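Local coordinates for protein CupA (Streptococcus pneumoniae, PDB 4F2E) that binds Cu(I) on a cupredoxin fold and probably serves as a copper chaperone in the copper resistance of this bacterium, at residues G12-R17 and V35-V40. Residues are numbered along the deposited sequence; the frame is centred on the assembly and turned at random.
Sequences GYQEIR and VPARIV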
ATOM      1  N   GLY A  12      -1.015   5.430 -17.880  1.00 17.11           N
ATOM      2  CA  GLY A  12      -0.856   6.688 -17.169  1.00 17.49           C
ATOM      3  C   GLY A  12      -0.858   6.554 -15.657  1.00 13.26           C
ATOM      4  O   GLY A  12      -0.942   7.547 -14.938  1.00 12.73           O
ATOM      5  N   TYR A  13      -0.779   5.321 -15.174  1.00 13.25           N
ATOM      6  CA  TYR A  13      -0.665   5.079 -13.743  1.00 11.25           C
ATOM      7  C   TYR A  13       0.225   3.877 -13.467  1.00 11.85           C
ATOM      8  O   TYR A  13       0.769   3.271 -14.388  1.00 13.10           O
ATOM      9  CB  TYR A  13      -2.047   4.889 -13.105  1.00 12.79           C
ATOM     10  CG  TYR A  13      -2.854   3.723 -13.640  1.00 14.55           C
ATOM     11  CD1 TYR A  13      -2.764   2.464 -13.058  1.00 12.13           C
ATOM     12  CD2 TYR A  13      -3.722   3.885 -14.712  1.00 17.56           C
ATOM     13  CE1 TYR A  13      -3.510   1.396 -13.539  1.00 12.92           C
ATOM     14  CE2 TYR A  13      -4.468   2.825 -15.200  1.00 17.54           C
ATOM     15  CZ  TYR A  13      -4.358   1.584 -14.610  1.00 14.42           C
ATOM     16  OH  TYR A  13      -5.101   0.527 -15.096  1.00 15.49           O
ATOM     17  N   GLN A  14       0.382   3.552 -12.191  1.00 10.32           N
ATOM     18  CA  GLN A  14       1.094   2.350 -11.786  1.00 10.95           C
ATOM     19  C   GLN A  14       0.262   1.651 -10.730  1.00 12.33           C
ATOM     20  O   GLN A  14      -0.413   2.301  -9.940  1.00 12.01           O
ATOM     21  CB  GLN A  14       2.491   2.682 -11.254  1.00 11.11           C
ATOM     22  CG  GLN A  14       2.504   3.562 -10.013  1.00 11.20           C
ATOM     23  CD  GLN A  14       3.905   3.995  -9.620  1.00 11.55           C
ATOM     24  OE1 GLN A  14       4.869   3.241  -9.776  1.00 12.15           O
ATOM     25  NE2 GLN A  14       4.028   5.219  -9.112  1.00 12.09           N
ATOM     26  N   GLU A  15       0.301   0.326 -10.726  1.00 10.86           N
ATOM     27  CA  GLU A  15      -0.573  -0.446  -9.861  1.00 12.23           C
ATOM     28  C   GLU A  15       0.170  -1.587  -9.195  1.00 12.63           C
ATOM     29  O   GLU A  15       0.999  -2.256  -9.814  1.00 12.59           O
ATOM     30  CB  GLU A  15      -1.747  -0.999 -10.666  1.00 11.59           C
ATOM     31  CG  GLU A  15      -2.701  -1.861  -9.864  1.00 13.26           C
ATOM     32  CD  GLU A  15      -3.875  -2.317 -10.693  1.00 18.33           C
ATOM     33  OE1 GLU A  15      -4.736  -1.470 -11.014  1.00 16.33           O
ATOM     34  OE2 GLU A  15      -3.924  -3.515 -11.042  1.00 25.58           O
ATOM     35  N   ILE A  16      -0.133  -1.805  -7.926  1.00 12.10           N
ATOM     36  CA  ILE A  16       0.389  -2.962  -7.227  1.00 13.03           C
ATOM     37  C   ILE A  16      -0.696  -3.517  -6.325  1.00 13.25           C
ATOM     38  O   ILE A  16      -1.485  -2.764  -5.747  1.00 12.90           O
ATOM     39  CB  ILE A  16       1.655  -2.623  -6.426  1.00 17.90           C
ATOM     40  CG1 ILE A  16       2.289  -3.901  -5.876  1.00 19.05           C
ATOM     41  CG2 ILE A  16       1.340  -1.626  -5.321  1.00 17.27           C
ATOM     42  CD1 ILE A  16       3.734  -3.739  -5.487  1.00 20.36           C
ATOM     43  N   ARG A  17      -0.745  -4.839  -6.229  1.00 12.38           N
ATOM     44  CA  ARG A  17      -1.752  -5.516  -5.432  1.00 12.78           C
ATOM     45  C   ARG A  17      -1.139  -6.027  -4.138  1.00 11.25           C
ATOM     46  O   ARG A  17      -0.074  -6.647  -4.140  1.00 13.29           O
ATOM     47  CB  ARG A  17      -2.370  -6.670  -6.223  1.00 16.18           C
ATOM     48  CG  ARG A  17      -3.039  -6.236  -7.519  1.00 21.75           C
ATOM     49  CD  ARG A  17      -3.742  -7.404  -8.194  1.00 33.40           C
ATOM     50  NE  ARG A  17      -4.762  -7.991  -7.331  1.00 39.86           N
ATOM     51  CZ  ARG A  17      -6.031  -7.594  -7.297  1.00 37.69           C
ATOM     52  NH1 ARG A  17      -6.891  -8.183  -6.477  1.00 36.41           N
ATOM     53  NH2 ARG A  17      -6.439  -6.607  -8.083  1.00 35.66           N
ATOM     54  N   VAL A  35       4.408   9.155 -10.726  1.00 12.12           N
ATOM     55  CA  VAL A  35       3.383   8.426 -11.464  1.00 11.08           C
ATOM     56  C   VAL A  35       2.212   8.092 -10.545  1.00 10.49           C
ATOM     57  O   VAL A  35       2.403   7.479  -9.497  1.00 11.37           O
ATOM     58  CB  VAL A  35       3.947   7.128 -12.067  1.00 12.16           C
ATOM     59  CG1 VAL A  35       2.855   6.358 -12.783  1.00 11.80           C
ATOM     60  CG2 VAL A  35       5.091   7.438 -13.022  1.00 13.91           C
ATOM     61  N   PRO A  36       0.994   8.507 -10.926  1.00 10.48           N
ATOM     62  CA  PRO A  36      -0.182   8.212 -10.097  1.00 11.64           C
ATOM     63  C   PRO A  36      -0.263   6.725  -9.776  1.00 11.04           C
ATOM     64  O   PRO A  36      -0.092   5.898 -10.671  1.00 12.81           O
ATOM     65  CB  PRO A  36      -1.350   8.638 -10.988  1.00 13.63           C
ATOM     66  CG  PRO A  36      -0.770   9.697 -11.870  1.00 12.83           C
ATOM     67  CD  PRO A  36       0.642   9.262 -12.141  1.00 12.36           C
ATOM     68  N   ALA A  37      -0.512   6.392  -8.516  1.00 11.20           N
ATOM     69  CA  ALA A  37      -0.453   5.004  -8.073  1.00 10.29           C
ATOM     70  C   ALA A  37      -1.783   4.475  -7.556  1.00 10.13           C
ATOM     71  O   ALA A  37      -2.565   5.201  -6.938  1.00 11.00           O
ATOM     72  CB  ALA A  37       0.630   4.834  -7.010  1.00 11.54           C
ATOM     73  N   ARG A  38      -2.018   3.198  -7.837  1.00 10.39           N
ATOM     74  CA  ARG A  38      -3.123   2.436  -7.282  1.00 10.27           C
ATOM     75  C   ARG A  38      -2.522   1.306  -6.464  1.00 10.71           C
ATOM     76  O   ARG A  38      -1.858   0.421  -7.010  1.00 11.63           O
ATOM     77  CB  ARG A  38      -3.982   1.839  -8.398  1.00 11.56           C
ATOM     78  CG  ARG A  38      -4.849   2.835  -9.144  1.00 12.68           C
ATOM     79  CD  ARG A  38      -5.430   2.217 -10.411  1.00 12.83           C
ATOM     80  NE  ARG A  38      -5.961   0.872 -10.193  1.00 13.97           N
ATOM     81  CZ  ARG A  38      -7.153   0.606  -9.671  1.00 14.22           C
ATOM     82  NH1 ARG A  38      -7.950   1.597  -9.295  1.00 14.22           N
ATOM     83  NH2 ARG A  38      -7.548  -0.653  -9.518  1.00 16.10           N
ATOM     84  N   ILE A  39      -2.733   1.346  -5.155  1.00 10.74           N
ATOM     85  CA  ILE A  39      -2.292   0.271  -4.286  1.00 11.17           C
ATOM     86  C   ILE A  39      -3.548  -0.464  -3.846  1.00 11.23           C
ATOM     87  O   ILE A  39      -4.334   0.043  -3.044  1.00 11.79           O
ATOM     88  CB  ILE A  39      -1.487   0.806  -3.089  1.00 12.03           C
ATOM     89  CG1 ILE A  39      -0.395   1.760  -3.584  1.00 13.04           C
ATOM     90  CG2 ILE A  39      -0.873  -0.344  -2.301  1.00 13.42           C
ATOM     91  CD1 ILE A  39       0.354   2.477  -2.481  1.00 17.15           C
ATOM     92  N   VAL A  40      -3.749  -1.645  -4.418  1.00  9.86           N
ATOM     93  CA  VAL A  40      -5.003  -2.361  -4.280  1.00 10.57           C
ATOM     94  C   VAL A  40      -4.921  -3.369  -3.145  1.00 10.56           C
ATOM     95  O   VAL A  40      -4.243  -4.393  -3.261  1.00 12.46           O
ATOM     96  CB  VAL A  40      -5.361  -3.089  -5.587  1.00 10.88           C
ATOM     97  CG1 VAL A  40      -6.740  -3.724  -5.479  1.00 14.18           C
ATOM     98  CG2 VAL A  40      -5.301  -2.119  -6.760  1.00 11.85           C
TER
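Glu15 OE1 takes two donors from Arg38: NE at 2.8 Å, on a nearly straight line and in the guanidinium plane, and NH2 more weakly at 3.3 Å. NE reaches the anti side of the carboxylate, slightly out of its plane, and the two flat groups are turned 56° against each other. Glu15 gets there as an extended chain (chi1 178°), while Arg38 bends at chi3 (45°), which points NE at the carboxylate; the two side chains lie side by side, with the guanidinium above its own strand. On the same face Arg38 CD lies against the Tyr13 ring, 3.8 Å from CE1, and Arg17 sets its guanidinium with one face on Val40 CG1.

Beneath these side chains runs a parallel ladder. Gln14 N bonds Pro36 O and Gln14 O receives Arg38 N; two residues on, Ile16 N donates to Arg38 O, and Ile16 O accepts Val40 N at 2.9 Å. The other face carries Gln14, Ile16, Ala37 and Ile39. There Gln14 NE2 reaches Val35 O at 2.8 Å, tilted from the carbonyl plane, while its OE1 is held by Lys32 N and Gln9 NE2, fixing the buried amide at both ends. Ile16 CG2 meets Ile39 CG2 at 4.0 Å.

Within the cupredoxin-like domain this pairing joins strands 13-20 and 37-43 side by side; strands 5-10 and 24-31 pair with the former and strand 69-74 with the latter, where Glu69 salt-bridges Arg17.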